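Local coordinates for protein dihydroneopterin triphosphate diphosphatase (Escherichia coli O157:H7, PDB 5U7F) that probably hydrolyses dihydroneopterin triphosphate to dihydroneopterin monophosphate and pyrophosphate for folate synthesis, and also cleaves nucleoside triphosphates, preferring dATP, at residues L13-A18 with Q140-F145; I63-E68 with F103-P108; E68-I73 with H109-V114. One frame throughout, in Å; residues are numbered along the deposited sequence.

Interaction 1 (L13-A18 with Q140-F145); sequences LVVIYA and QAIEQF
Leu13, Val15, Ala141 and Ile142 join the strand to the C-terminal helix through apolar contacts alone; no hydrogen bond links the two segments. The methyl of Ala141 sits between two strand residues on the same face of the sheet, 3.6 Å from Leu13 CD2 and 3.8 Å from Val15 CG2. Val15 also uses its other branch: CG1 lies 4.1 Å from Ile142 CG1, the two side chains crossing at about a right angle. With CG1 anti to the backbone N (chi1 -177°), the fork of Val15 offers one methyl to Ala141 and the other to Ile142. The axes of the segments 13-18 and 140-145 approach to 9.3 Å with a crossing angle of -52°, and the small Ala141 side chain faces the strand directly.

Polar and flanking contacts lie around this buried centre. Gln140 OE1 accepts a hydrogen bond from Arg77 NH1 on strand 72-82, Phe145 packs on Cys75, and Ile142 continues onto Val24 and Met26 of strand 23-29. Leu13 also touches Thr40, a ligand of bound cobalt. A C-terminal helix laid over one face of the mixed sheet forms one outer layer of the alpha/beta/alpha sandwich of the Nudix fold.

Interaction 2 (I63-E68 with F103-P108); sequences IDVVAE and FCLALP
Between Ile63 and Val65, the two loop residues that touch strand 97-107, Asp64 OD1 receives two backbone N-H groups. Both bonds are weak: Val66 N is 3.2 Å from Asp64 OD1 and strongly bent (128°), whereas Ala67 N is nearly straight in its approach but 3.4 Å from the same oxygen. The Val66 bond makes a weakly closed Asx turn, and Glu68 N adds a backbone bond to Asp64 O at 3.2 Å. Together they curl the loop that follows the helix of the Nudix box, helix 49-61, in the alpha/beta/alpha Nudix fold, before the chain enters strand 72-82.

Ile63, just before the turn, and Val65, within it, both point at the sheet, and the contact itself is wholly apolar. Val65 meets Leu105 loosely through one methyl of each. Leu105 and Leu107, two residues apart on the strand, serve the same side of the sheet, while Cys104 between them belongs to the other side and is joined in a disulfide to Cys75 of the neighbouring strand. Leu70 touches Ile63, Val65, Leu105 and Leu107, completing the apolar cluster, and Ile63 continues onto Val57 of helix 49-61 and Ile113.

Ile63 CD1 is anti to CA (chi2 -178°), which carries the delta methyl out toward the strand. Leu107 reaches back from the strand, and the two side chains meet tip to tip, with Ile63 CD1 3.8 Å from Leu107 CD1.

Interaction 3 (E68-I73 with H109-V114); sequences EQLTLI and HERQIV
Arg111 grips the carboxylate of Glu68 end-on in a bidentate salt bridge. Arg111 NH1 donates to Glu68 OE2 at 2.7 Å and Arg111 NH2 to Glu68 OE1 at 2.8 Å, both bonds almost straight. Each oxygen uses its syn lone pair, and the carboxylate and guanidinium planes lie only 2° apart; gripping two oxygens with two nitrogens restrains both flat groups against rotation. The side chains arrive from opposite directions. Arg111 has CG between its backbone N and carbonyl carbon (chi1 65°), then bends at chi3 to bring its end nitrogens to the acid.

Packing beside the pair is slight. Leu70 CD1 comes obliquely to Arg111 NH2 at 4.4 Å, and Ile63 touches the side chains of both charged partners.

The arginine's own loop is tied down separately: Arg111 O accepts a hydrogen bond from Trp123 NE1, and Glu110 forms a salt bridge with Arg23. The contact lies at the surface, away from the metal and substrate sites. This bidentate salt bridge joins two connecting loops of the Nudix fold, one leading from the Nudix-box helix into strand 72-82, the other joining strands 97-107 and 118-125.

All three interactions belong to one Nudix domain and reach its mixed sheet. Strand 10-18 of interaction 1 is hydrogen-bonded to strand 97-107 of interaction 2, which in turn pairs with strand 72-82, entered by interaction 3. Interactions 2 and 3 have centres about 4 Å apart, share Glu68 and alternate along the chain; both are nested within the long loop closed by interaction 1, whose centre lies about 13 and 14 Å from theirs. Interaction 1 fixes the C-terminal helix on one face of the sheet. The other two fasten loops on the opposite face, beside the Nudix-box helix that carries metal-binding glutamates.

Interaction 1 (L13-A18 with Q140-F145)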
ATOM      1  N   LEU A  13       3.547   0.235   3.360  1.00 12.52           N
ATOM      2  CA  LEU A  13       2.673   0.838   2.362  1.00 14.50           C
ATOM      3  C   LEU A  13       3.524   1.042   1.122  1.00 16.15           C
ATOM      4  O   LEU A  13       4.622   1.569   1.234  1.00 16.35           O
ATOM      5  CB  LEU A  13       2.113   2.173   2.858  1.00 18.41           C
ATOM      6  CG  LEU A  13       1.506   3.122   1.819  1.00 23.51           C
ATOM      7  CD1 LEU A  13       0.135   2.650   1.543  1.00 19.23           C
ATOM      8  CD2 LEU A  13       1.488   4.546   2.332  1.00 18.07           C
ATOM      9  N   VAL A  14       3.067   0.583  -0.043  1.00 12.97           N
ATOM     10  CA  VAL A  14       3.796   0.829  -1.289  1.00 16.39           C
ATOM     11  C   VAL A  14       2.917   1.631  -2.230  1.00 17.13           C
ATOM     12  O   VAL A  14       1.872   1.166  -2.721  1.00 15.74           O
ATOM     13  CB  VAL A  14       4.252  -0.474  -1.982  1.00 13.98           C
ATOM     14  CG1 VAL A  14       5.016  -0.131  -3.270  1.00 17.87           C
ATOM     15  CG2 VAL A  14       5.103  -1.312  -1.060  1.00 16.59           C
ATOM     16  N   VAL A  15       3.300   2.878  -2.446  1.00 12.39           N
ATOM     17  CA  VAL A  15       2.568   3.704  -3.382  1.00 13.39           C
ATOM     18  C   VAL A  15       3.079   3.405  -4.772  1.00 16.67           C
ATOM     19  O   VAL A  15       4.236   3.705  -5.124  1.00 17.25           O
ATOM     20  CB  VAL A  15       2.686   5.208  -3.042  1.00 15.77           C
ATOM     21  CG1 VAL A  15       1.871   6.010  -3.987  1.00 19.42           C
ATOM     22  CG2 VAL A  15       2.187   5.473  -1.623  1.00 19.40           C
ATOM     23  N   ILE A  16       2.204   2.774  -5.542  1.00 14.35           N
ATOM     24  CA  ILE A  16       2.447   2.452  -6.940  1.00 19.93           C
ATOM     25  C   ILE A  16       1.872   3.521  -7.866  1.00 18.45           C
ATOM     26  O   ILE A  16       0.723   3.940  -7.755  1.00 14.48           O
ATOM     27  CB  ILE A  16       1.861   1.066  -7.305  1.00 19.84           C
ATOM     28  CG1 ILE A  16       2.552  -0.009  -6.479  1.00 20.39           C
ATOM     29  CG2 ILE A  16       2.032   0.767  -8.809  1.00 22.51           C
ATOM     30  CD1 ILE A  16       2.107  -1.420  -6.717  1.00 21.17           C
ATOM     31  N   TYR A  17       2.695   3.972  -8.809  1.00 18.47           N
ATOM     32  CA  TYR A  17       2.258   5.001  -9.733  1.00 16.26           C
ATOM     33  C   TYR A  17       3.005   4.879 -11.046  1.00 13.77           C
ATOM     34  O   TYR A  17       4.045   4.257 -11.126  1.00 20.94           O
ATOM     35  CB  TYR A  17       2.436   6.392  -9.150  1.00 14.55           C
ATOM     36  CG  TYR A  17       3.885   6.842  -9.000  1.00 17.32           C
ATOM     37  CD1 TYR A  17       4.677   6.379  -7.962  1.00 21.19           C
ATOM     38  CD2 TYR A  17       4.452   7.726  -9.913  1.00 22.17           C
ATOM     39  CE1 TYR A  17       5.997   6.786  -7.825  1.00 19.96           C
ATOM     40  CE2 TYR A  17       5.750   8.139  -9.791  1.00 25.13           C
ATOM     41  CZ  TYR A  17       6.531   7.667  -8.753  1.00 23.43           C
ATOM     42  OH  TYR A  17       7.833   8.090  -8.612  1.00 30.56           O
ATOM     43  N   ALA A  18       2.396   5.418 -12.098  1.00 22.07           N
ATOM     44  CA  ALA A  18       3.009   5.382 -13.407  1.00 19.16           C
ATOM     45  C   ALA A  18       3.824   6.636 -13.599  1.00 17.26           C
ATOM     46  O   ALA A  18       3.312   7.738 -13.427  1.00 19.52           O
ATOM     47  CB  ALA A  18       1.961   5.272 -14.497  1.00 23.07           C
ATOM     48  N   GLN A 140      -1.427  10.959   2.667  1.00 16.59           N
ATOM     49  CA  GLN A 140      -0.242  11.787   2.861  1.00 16.40           C
ATOM     50  C   GLN A 140       0.931  11.291   1.996  1.00 16.58           C
ATOM     51  O   GLN A 140       1.692  12.085   1.438  1.00 17.94           O
ATOM     52  CB  GLN A 140       0.152  11.814   4.339  1.00 16.96           C
ATOM     53  CG  GLN A 140       1.266  12.813   4.658  1.00 31.72           C
ATOM     54  CD  GLN A 140       1.586  12.931   6.167  1.00 24.61           C
ATOM     55  OE1 GLN A 140       2.743  13.095   6.550  1.00 46.57           O
ATOM     56  NE2 GLN A 140       0.561  12.882   6.994  1.00 30.79           N
ATOM     57  N   ALA A 141       1.062   9.978   1.849  1.00 16.41           N
ATOM     58  CA  ALA A 141       2.150   9.420   1.069  1.00 14.76           C
ATOM     59  C   ALA A 141       1.976   9.781  -0.410  1.00 15.23           C
ATOM     60  O   ALA A 141       2.937  10.148  -1.061  1.00 15.74           O
ATOM     61  CB  ALA A 141       2.237   7.913   1.260  1.00 16.15           C
ATOM     62  N   ILE A 142       0.753   9.697  -0.913  1.00 13.50           N
ATOM     63  CA  ILE A 142       0.477  10.073  -2.308  1.00 13.17           C
ATOM     64  C   ILE A 142       0.848  11.557  -2.491  1.00 16.98           C
ATOM     65  O   ILE A 142       1.533  11.939  -3.453  1.00 15.80           O
ATOM     66  CB  ILE A 142      -0.999   9.796  -2.671  1.00 14.80           C
ATOM     67  CG1 ILE A 142      -1.250   8.290  -2.693  1.00 19.66           C
ATOM     68  CG2 ILE A 142      -1.369  10.405  -4.072  1.00 19.45           C
ATOM     69  CD1 ILE A 142      -2.745   7.921  -2.793  1.00 17.31           C
ATOM     70  N   GLU A 143       0.439  12.388  -1.542  1.00 22.18           N
ATOM     71  CA  GLU A 143       0.659  13.833  -1.647  1.00 19.50           C
ATOM     72  C   GLU A 143       2.136  14.171  -1.646  1.00 25.00           C
ATOM     73  O   GLU A 143       2.607  14.995  -2.453  1.00 26.51           O
ATOM     74  CB  GLU A 143      -0.050  14.590  -0.527  1.00 22.50           C
ATOM     75  CG  GLU A 143      -1.588  14.534  -0.633  1.00 28.27           C
ATOM     76  CD  GLU A 143      -2.348  15.173   0.535  1.00 30.23           C
ATOM     77  OE1 GLU A 143      -1.856  15.175   1.689  1.00 36.02           O
ATOM     78  OE2 GLU A 143      -3.481  15.656   0.299  1.00 35.26           O
ATOM     79  N   GLN A 144       2.891  13.507  -0.795  1.00 23.09           N
ATOM     80  CA  GLN A 144       4.275  13.892  -0.616  1.00 21.15           C
ATOM     81  C   GLN A 144       5.234  13.246  -1.609  1.00 25.77           C
ATOM     82  O   GLN A 144       6.312  13.795  -1.848  1.00 21.67           O
ATOM     83  CB  GLN A 144       4.698  13.584   0.824  1.00 22.23           C
ATOM     84  CG  GLN A 144       3.968  14.459   1.818  1.00 29.75           C
ATOM     85  CD  GLN A 144       4.422  14.209   3.255  1.00 45.00           C
ATOM     86  OE1 GLN A 144       5.077  13.200   3.543  1.00 34.54           O
ATOM     87  NE2 GLN A 144       4.076  15.129   4.160  1.00 49.24           N
ATOM     88  N   PHE A 145       4.871  12.106  -2.202  1.00 24.37           N
ATOM     89  CA  PHE A 145       5.829  11.373  -3.027  1.00 21.88           C
ATOM     90  C   PHE A 145       5.383  11.152  -4.461  1.00 21.29           C
ATOM     91  O   PHE A 145       6.192  10.768  -5.295  1.00 29.89           O
ATOM     92  CB  PHE A 145       6.157  10.035  -2.369  1.00 21.04           C
ATOM     93  CG  PHE A 145       7.005  10.174  -1.130  1.00 26.02           C
ATOM     94  CD1 PHE A 145       8.397  10.211  -1.216  1.00 30.73           C
ATOM     95  CD2 PHE A 145       6.421  10.317   0.107  1.00 23.13           C
ATOM     96  CE1 PHE A 145       9.183  10.368  -0.072  1.00 29.57           C
ATOM     97  CE2 PHE A 145       7.202  10.462   1.248  1.00 22.13           C
ATOM     98  CZ  PHE A 145       8.575  10.496   1.157  1.00 30.84           C
TER

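Interaction 2 (I63-E68 with F103-P108)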
ATOM      1  N   ILE A  63       3.262  -8.126  -9.527  1.00 31.81           N
ATOM      2  CA  ILE A  63       4.388  -7.432 -10.124  1.00 28.25           C
ATOM      3  C   ILE A  63       5.623  -7.918  -9.398  1.00 32.78           C
ATOM      4  O   ILE A  63       5.716  -7.779  -8.191  1.00 31.39           O
ATOM      5  CB  ILE A  63       4.239  -5.892 -10.021  1.00 26.96           C
ATOM      6  CG1 ILE A  63       3.094  -5.447 -10.921  1.00 25.79           C
ATOM      7  CG2 ILE A  63       5.558  -5.182 -10.379  1.00 33.63           C
ATOM      8  CD1 ILE A  63       2.832  -3.944 -10.996  1.00 18.91           C
ATOM      9  N   ASP A  64       6.543  -8.542 -10.127  1.00 30.87           N
ATOM     10  CA  ASP A  64       7.797  -8.999  -9.556  1.00 36.25           C
ATOM     11  C   ASP A  64       8.890  -7.962  -9.810  1.00 39.10           C
ATOM     12  O   ASP A  64       9.253  -7.700 -10.955  1.00 33.62           O
ATOM     13  CB  ASP A  64       8.200 -10.346 -10.146  1.00 38.66           C
ATOM     14  CG  ASP A  64       9.402 -10.946  -9.454  1.00 46.43           C
ATOM     15  OD1 ASP A  64      10.200 -10.185  -8.851  1.00 47.71           O
ATOM     16  OD2 ASP A  64       9.554 -12.185  -9.512  1.00 52.95           O
ATOM     17  N   VAL A  65       9.434  -7.403  -8.735  1.00 37.59           N
ATOM     18  CA  VAL A  65      10.291  -6.213  -8.843  1.00 32.60           C
ATOM     19  C   VAL A  65      11.732  -6.571  -9.206  1.00 38.68           C
ATOM     20  O   VAL A  65      12.424  -5.801  -9.871  1.00 31.99           O
ATOM     21  CB  VAL A  65      10.269  -5.393  -7.505  1.00 34.31           C
ATOM     22  CG1 VAL A  65      11.344  -4.321  -7.487  1.00 37.72           C
ATOM     23  CG2 VAL A  65       8.909  -4.749  -7.298  1.00 30.63           C
ATOM     24  N   VAL A  66      12.196  -7.723  -8.742  1.00 38.45           N
ATOM     25  CA  VAL A  66      13.550  -8.171  -9.053  1.00 40.75           C
ATOM     26  C   VAL A  66      13.657  -8.507 -10.526  1.00 40.84           C
ATOM     27  O   VAL A  66      14.529  -7.995 -11.231  1.00 45.23           O
ATOM     28  CB  VAL A  66      13.945  -9.407  -8.225  1.00 43.49           C
ATOM     29  CG1 VAL A  66      15.346  -9.921  -8.620  1.00 44.26           C
ATOM     30  CG2 VAL A  66      13.872  -9.075  -6.756  1.00 42.60           C
ATOM     31  N   ALA A  67      12.748  -9.358 -10.993  1.00 43.58           N
ATOM     32  CA  ALA A  67      12.794  -9.842 -12.365  1.00 38.66           C
ATOM     33  C   ALA A  67      12.596  -8.707 -13.373  1.00 40.57           C
ATOM     34  O   ALA A  67      13.305  -8.638 -14.376  1.00 46.20           O
ATOM     35  CB  ALA A  67      11.768 -10.906 -12.559  1.00 38.88           C
ATOM     36  N   GLU A  68      11.672  -7.795 -13.086  1.00 36.46           N
ATOM     37  CA  GLU A  68      11.414  -6.656 -13.972  1.00 36.59           C
ATOM     38  C   GLU A  68      12.443  -5.547 -13.827  1.00 33.42           C
ATOM     39  O   GLU A  68      12.322  -4.514 -14.470  1.00 36.51           O
ATOM     40  CB  GLU A  68      10.041  -6.045 -13.700  1.00 37.36           C
ATOM     41  CG  GLU A  68       8.847  -6.867 -14.157  1.00 39.40           C
ATOM     42  CD  GLU A  68       7.611  -6.010 -14.392  1.00 40.09           C
ATOM     43  OE1 GLU A  68       7.760  -4.831 -14.785  1.00 41.87           O
ATOM     44  OE2 GLU A  68       6.482  -6.512 -14.197  1.00 36.62           O
ATOM     45  N   PHE A 103       6.963   3.095   1.101  1.00 15.32           N
ATOM     46  CA  PHE A 103       7.788   2.842  -0.089  1.00 16.25           C
ATOM     47  C   PHE A 103       7.068   3.403  -1.336  1.00 18.30           C
ATOM     48  O   PHE A 103       5.843   3.609  -1.353  1.00 15.45           O
ATOM     49  CB  PHE A 103       8.053   1.347  -0.266  1.00 14.47           C
ATOM     50  CG  PHE A 103       8.823   0.722   0.855  1.00 17.25           C
ATOM     51  CD1 PHE A 103       8.190   0.365   2.042  1.00 20.99           C
ATOM     52  CD2 PHE A 103      10.181   0.501   0.735  1.00 19.70           C
ATOM     53  CE1 PHE A 103       8.917  -0.204   3.077  1.00 17.65           C
ATOM     54  CE2 PHE A 103      10.916  -0.066   1.777  1.00 17.77           C
ATOM     55  CZ  PHE A 103      10.296  -0.419   2.931  1.00 19.75           C
ATOM     56  N   CYS A 104       7.838   3.635  -2.395  1.00 15.51           N
ATOM     57  CA  CYS A 104       7.314   4.201  -3.637  1.00 19.87           C
ATOM     58  C   CYS A 104       7.746   3.249  -4.749  1.00 18.25           C
ATOM     59  O   CYS A 104       8.837   2.693  -4.697  1.00 21.10           O
ATOM     60  CB  CYS A 104       7.844   5.640  -3.844  1.00 29.42           C
ATOM     61  SG  CYS A 104       7.991   6.606  -2.278  1.00 59.67           S
ATOM     62  N   LEU A 105       6.866   2.979  -5.703  1.00 21.58           N
ATOM     63  CA  LEU A 105       7.223   2.146  -6.846  1.00 19.09           C
ATOM     64  C   LEU A 105       6.687   2.780  -8.122  1.00 15.40           C
ATOM     65  O   LEU A 105       5.485   2.900  -8.334  1.00 20.65           O
ATOM     66  CB  LEU A 105       6.702   0.715  -6.688  1.00 23.44           C
ATOM     67  CG  LEU A 105       6.900  -0.195  -7.908  1.00 23.24           C
ATOM     68  CD1 LEU A 105       8.388  -0.377  -8.193  1.00 28.09           C
ATOM     69  CD2 LEU A 105       6.220  -1.526  -7.721  1.00 23.44           C
ATOM     70  N   ALA A 106       7.626   3.185  -8.970  1.00 17.22           N
ATOM     71  CA  ALA A 106       7.327   3.865 -10.210  1.00 24.01           C
ATOM     72  C   ALA A 106       7.337   2.825 -11.317  1.00 18.47           C
ATOM     73  O   ALA A 106       8.340   2.162 -11.504  1.00 27.68           O
ATOM     74  CB  ALA A 106       8.351   4.950 -10.473  1.00 25.81           C
ATOM     75  N   LEU A 107       6.201   2.636 -11.988  1.00 21.22           N
ATOM     76  CA  LEU A 107       6.166   1.829 -13.194  1.00 23.25           C
ATOM     77  C   LEU A 107       6.354   2.760 -14.379  1.00 24.44           C
ATOM     78  O   LEU A 107       6.038   3.951 -14.297  1.00 26.28           O
ATOM     79  CB  LEU A 107       4.854   1.067 -13.319  1.00 21.88           C
ATOM     80  CG  LEU A 107       4.477   0.220 -12.103  1.00 16.57           C
ATOM     81  CD1 LEU A 107       3.129  -0.441 -12.341  1.00 31.30           C
ATOM     82  CD2 LEU A 107       5.544  -0.823 -11.774  1.00 19.86           C
ATOM     83  N   PRO A 108       6.874   2.236 -15.493  1.00 25.74           N
ATOM     84  CA  PRO A 108       7.080   3.170 -16.600  1.00 23.06           C
ATOM     85  C   PRO A 108       5.788   3.657 -17.235  1.00 27.51           C
ATOM     86  O   PRO A 108       5.732   4.803 -17.688  1.00 30.49           O
ATOM     87  CB  PRO A 108       7.915   2.354 -17.606  1.00 31.54           C
ATOM     88  CG  PRO A 108       7.755   0.937 -17.212  1.00 30.41           C
ATOM     89  CD  PRO A 108       7.512   0.931 -15.734  1.00 30.51           C
TER

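Interaction 3 (E68-I73 with H109-V114)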
ATOM      1  N   GLU A  68      11.672  -7.795 -13.086  1.00 36.46           N
ATOM      2  CA  GLU A  68      11.414  -6.656 -13.972  1.00 36.59           C
ATOM      3  C   GLU A  68      12.443  -5.547 -13.827  1.00 33.42           C
ATOM      4  O   GLU A  68      12.322  -4.514 -14.470  1.00 36.51           O
ATOM      5  CB  GLU A  68      10.041  -6.045 -13.700  1.00 37.36           C
ATOM      6  CG  GLU A  68       8.847  -6.867 -14.157  1.00 39.40           C
ATOM      7  CD  GLU A  68       7.611  -6.010 -14.392  1.00 40.09           C
ATOM      8  OE1 GLU A  68       7.760  -4.831 -14.785  1.00 41.87           O
ATOM      9  OE2 GLU A  68       6.482  -6.512 -14.197  1.00 36.62           O
ATOM     10  N   GLN A  69      13.418  -5.742 -12.948  1.00 36.66           N
ATOM     11  CA  GLN A  69      14.434  -4.726 -12.685  1.00 44.48           C
ATOM     12  C   GLN A  69      13.824  -3.364 -12.360  1.00 41.13           C
ATOM     13  O   GLN A  69      14.374  -2.319 -12.700  1.00 43.13           O
ATOM     14  CB  GLN A  69      15.374  -4.609 -13.886  1.00 48.24           C
ATOM     15  CG  GLN A  69      15.481  -5.899 -14.684  1.00 48.23           C
ATOM     16  CD  GLN A  69      16.760  -6.012 -15.466  1.00 51.61           C
ATOM     17  OE1 GLN A  69      17.762  -5.365 -15.148  1.00 50.65           O
ATOM     18  NE2 GLN A  69      16.735  -6.846 -16.506  1.00 54.46           N
ATOM     19  N   LEU A  70      12.681  -3.379 -11.690  1.00 43.22           N
ATOM     20  CA  LEU A  70      12.079  -2.149 -11.218  1.00 36.53           C
ATOM     21  C   LEU A  70      12.775  -1.795  -9.917  1.00 31.46           C
ATOM     22  O   LEU A  70      13.447  -2.634  -9.331  1.00 37.49           O
ATOM     23  CB  LEU A  70      10.567  -2.306 -11.017  1.00 34.83           C
ATOM     24  CG  LEU A  70       9.788  -2.765 -12.246  1.00 33.60           C
ATOM     25  CD1 LEU A  70       8.448  -3.336 -11.852  1.00 36.89           C
ATOM     26  CD2 LEU A  70       9.585  -1.622 -13.244  1.00 33.78           C
ATOM     27  N   THR A  71      12.592  -0.563  -9.470  1.00 27.98           N
ATOM     28  CA  THR A  71      13.269  -0.070  -8.275  1.00 34.54           C
ATOM     29  C   THR A  71      12.264   0.312  -7.178  1.00 31.49           C
ATOM     30  O   THR A  71      11.491   1.270  -7.312  1.00 24.45           O
ATOM     31  CB  THR A  71      14.157   1.141  -8.616  1.00 38.93           C
ATOM     32  OG1 THR A  71      14.980   0.818  -9.747  1.00 36.95           O
ATOM     33  CG2 THR A  71      15.039   1.508  -7.436  1.00 35.12           C
ATOM     34  N   LEU A  72      12.281  -0.454  -6.099  1.00 24.96           N
ATOM     35  CA  LEU A  72      11.430  -0.171  -4.955  1.00 27.54           C
ATOM     36  C   LEU A  72      12.126   0.852  -4.070  1.00 23.44           C
ATOM     37  O   LEU A  72      13.190   0.586  -3.516  1.00 32.38           O
ATOM     38  CB  LEU A  72      11.133  -1.447  -4.184  1.00 36.37           C
ATOM     39  CG  LEU A  72      10.294  -1.259  -2.923  1.00 32.83           C
ATOM     40  CD1 LEU A  72       8.865  -0.937  -3.306  1.00 26.51           C
ATOM     41  CD2 LEU A  72      10.374  -2.496  -2.046  1.00 40.17           C
ATOM     42  N   ILE A  73      11.570   2.048  -3.968  1.00 25.06           N
ATOM     43  CA  ILE A  73      12.247   3.100  -3.205  1.00 30.65           C
ATOM     44  C   ILE A  73      11.719   3.179  -1.776  1.00 26.44           C
ATOM     45  O   ILE A  73      10.511   3.229  -1.555  1.00 21.31           O
ATOM     46  CB  ILE A  73      12.079   4.461  -3.887  1.00 33.62           C
ATOM     47  CG1 ILE A  73      12.763   4.424  -5.268  1.00 30.24           C
ATOM     48  CG2 ILE A  73      12.640   5.590  -3.001  1.00 30.27           C
ATOM     49  CD1 ILE A  73      12.488   5.633  -6.110  1.00 43.25           C
ATOM     50  N   HIS A 109       4.762   2.809 -17.220  1.00 26.02           N
ATOM     51  CA  HIS A 109       3.459   3.111 -17.799  1.00 23.50           C
ATOM     52  C   HIS A 109       2.356   2.511 -16.927  1.00 22.65           C
ATOM     53  O   HIS A 109       2.595   1.566 -16.176  1.00 23.24           O
ATOM     54  CB  HIS A 109       3.322   2.539 -19.224  1.00 24.97           C
ATOM     55  CG  HIS A 109       4.392   2.989 -20.183  1.00 31.56           C
ATOM     56  ND1 HIS A 109       4.337   4.192 -20.854  1.00 31.25           N
ATOM     57  CD2 HIS A 109       5.540   2.390 -20.580  1.00 35.81           C
ATOM     58  CE1 HIS A 109       5.404   4.314 -21.626  1.00 35.31           C
ATOM     59  NE2 HIS A 109       6.153   3.236 -21.477  1.00 33.97           N
ATOM     60  N   GLU A 110       1.150   3.038 -17.053  1.00 25.58           N
ATOM     61  CA  GLU A 110      -0.019   2.353 -16.508  1.00 24.67           C
ATOM     62  C   GLU A 110      -0.032   0.969 -17.156  1.00 33.87           C
ATOM     63  O   GLU A 110       0.474   0.795 -18.278  1.00 28.02           O
ATOM     64  CB  GLU A 110      -1.313   3.139 -16.771  1.00 26.36           C
ATOM     65  CG  GLU A 110      -1.236   4.540 -16.189  1.00 23.66           C
ATOM     66  CD  GLU A 110      -2.466   5.372 -16.424  1.00 27.15           C
ATOM     67  OE1 GLU A 110      -3.496   4.837 -16.880  1.00 31.52           O
ATOM     68  OE2 GLU A 110      -2.403   6.589 -16.145  1.00 29.25           O
ATOM     69  N   ARG A 111      -0.524  -0.029 -16.435  1.00 29.33           N
ATOM     70  CA  ARG A 111      -0.678  -1.362 -17.009  1.00 27.49           C
ATOM     71  C   ARG A 111      -1.886  -2.065 -16.445  1.00 35.41           C
ATOM     72  O   ARG A 111      -2.531  -1.611 -15.503  1.00 27.17           O
ATOM     73  CB  ARG A 111       0.559  -2.228 -16.760  1.00 27.27           C
ATOM     74  CG  ARG A 111       0.800  -2.537 -15.294  1.00 26.05           C
ATOM     75  CD  ARG A 111       1.812  -3.635 -15.063  1.00 32.97           C
ATOM     76  NE  ARG A 111       3.179  -3.149 -15.211  1.00 33.19           N
ATOM     77  CZ  ARG A 111       4.261  -3.879 -14.969  1.00 33.91           C
ATOM     78  NH1 ARG A 111       4.142  -5.132 -14.549  1.00 30.66           N
ATOM     79  NH2 ARG A 111       5.469  -3.343 -15.140  1.00 41.42           N
ATOM     80  N   GLN A 112      -2.129  -3.230 -17.004  1.00 31.86           N
ATOM     81  CA  GLN A 112      -3.264  -4.041 -16.651  1.00 38.19           C
ATOM     82  C   GLN A 112      -2.843  -4.866 -15.445  1.00 35.67           C
ATOM     83  O   GLN A 112      -1.804  -5.511 -15.488  1.00 41.11           O
ATOM     84  CB  GLN A 112      -3.666  -4.900 -17.857  1.00 41.67           C
ATOM     85  CG  GLN A 112      -3.788  -4.088 -19.198  1.00 52.31           C
ATOM     86  CD  GLN A 112      -2.436  -3.689 -19.871  1.00 55.47           C
ATOM     87  OE1 GLN A 112      -1.371  -4.262 -19.586  1.00 36.09           O
ATOM     88  NE2 GLN A 112      -2.495  -2.690 -20.763  1.00 49.37           N
ATOM     89  N   ILE A 113      -3.617  -4.804 -14.356  1.00 32.64           N
ATOM     90  CA  ILE A 113      -3.255  -5.431 -13.093  1.00 30.23           C
ATOM     91  C   ILE A 113      -4.096  -6.667 -12.763  1.00 29.54           C
ATOM     92  O   ILE A 113      -5.323  -6.615 -12.773  1.00 31.94           O
ATOM     93  CB  ILE A 113      -3.407  -4.408 -11.904  1.00 29.53           C
ATOM     94  CG1 ILE A 113      -2.532  -3.168 -12.114  1.00 25.55           C
ATOM     95  CG2 ILE A 113      -3.076  -5.056 -10.551  1.00 32.99           C
ATOM     96  CD1 ILE A 113      -1.063  -3.460 -12.160  1.00 31.43           C
ATOM     97  N   VAL A 114      -3.411  -7.760 -12.451  1.00 27.33           N
ATOM     98  CA  VAL A 114      -4.028  -8.937 -11.872  1.00 27.80           C
ATOM     99  C   VAL A 114      -3.861  -8.923 -10.368  1.00 29.40           C
ATOM    100  O   VAL A 114      -2.738  -8.949  -9.868  1.00 29.01           O
ATOM    101  CB  VAL A 114      -3.413 -10.209 -12.445  1.00 32.56           C
ATOM    102  CG1 VAL A 114      -3.998 -11.433 -11.775  1.00 31.18           C
ATOM    103  CG2 VAL A 114      -3.649 -10.247 -13.942  1.00 34.20           C
TER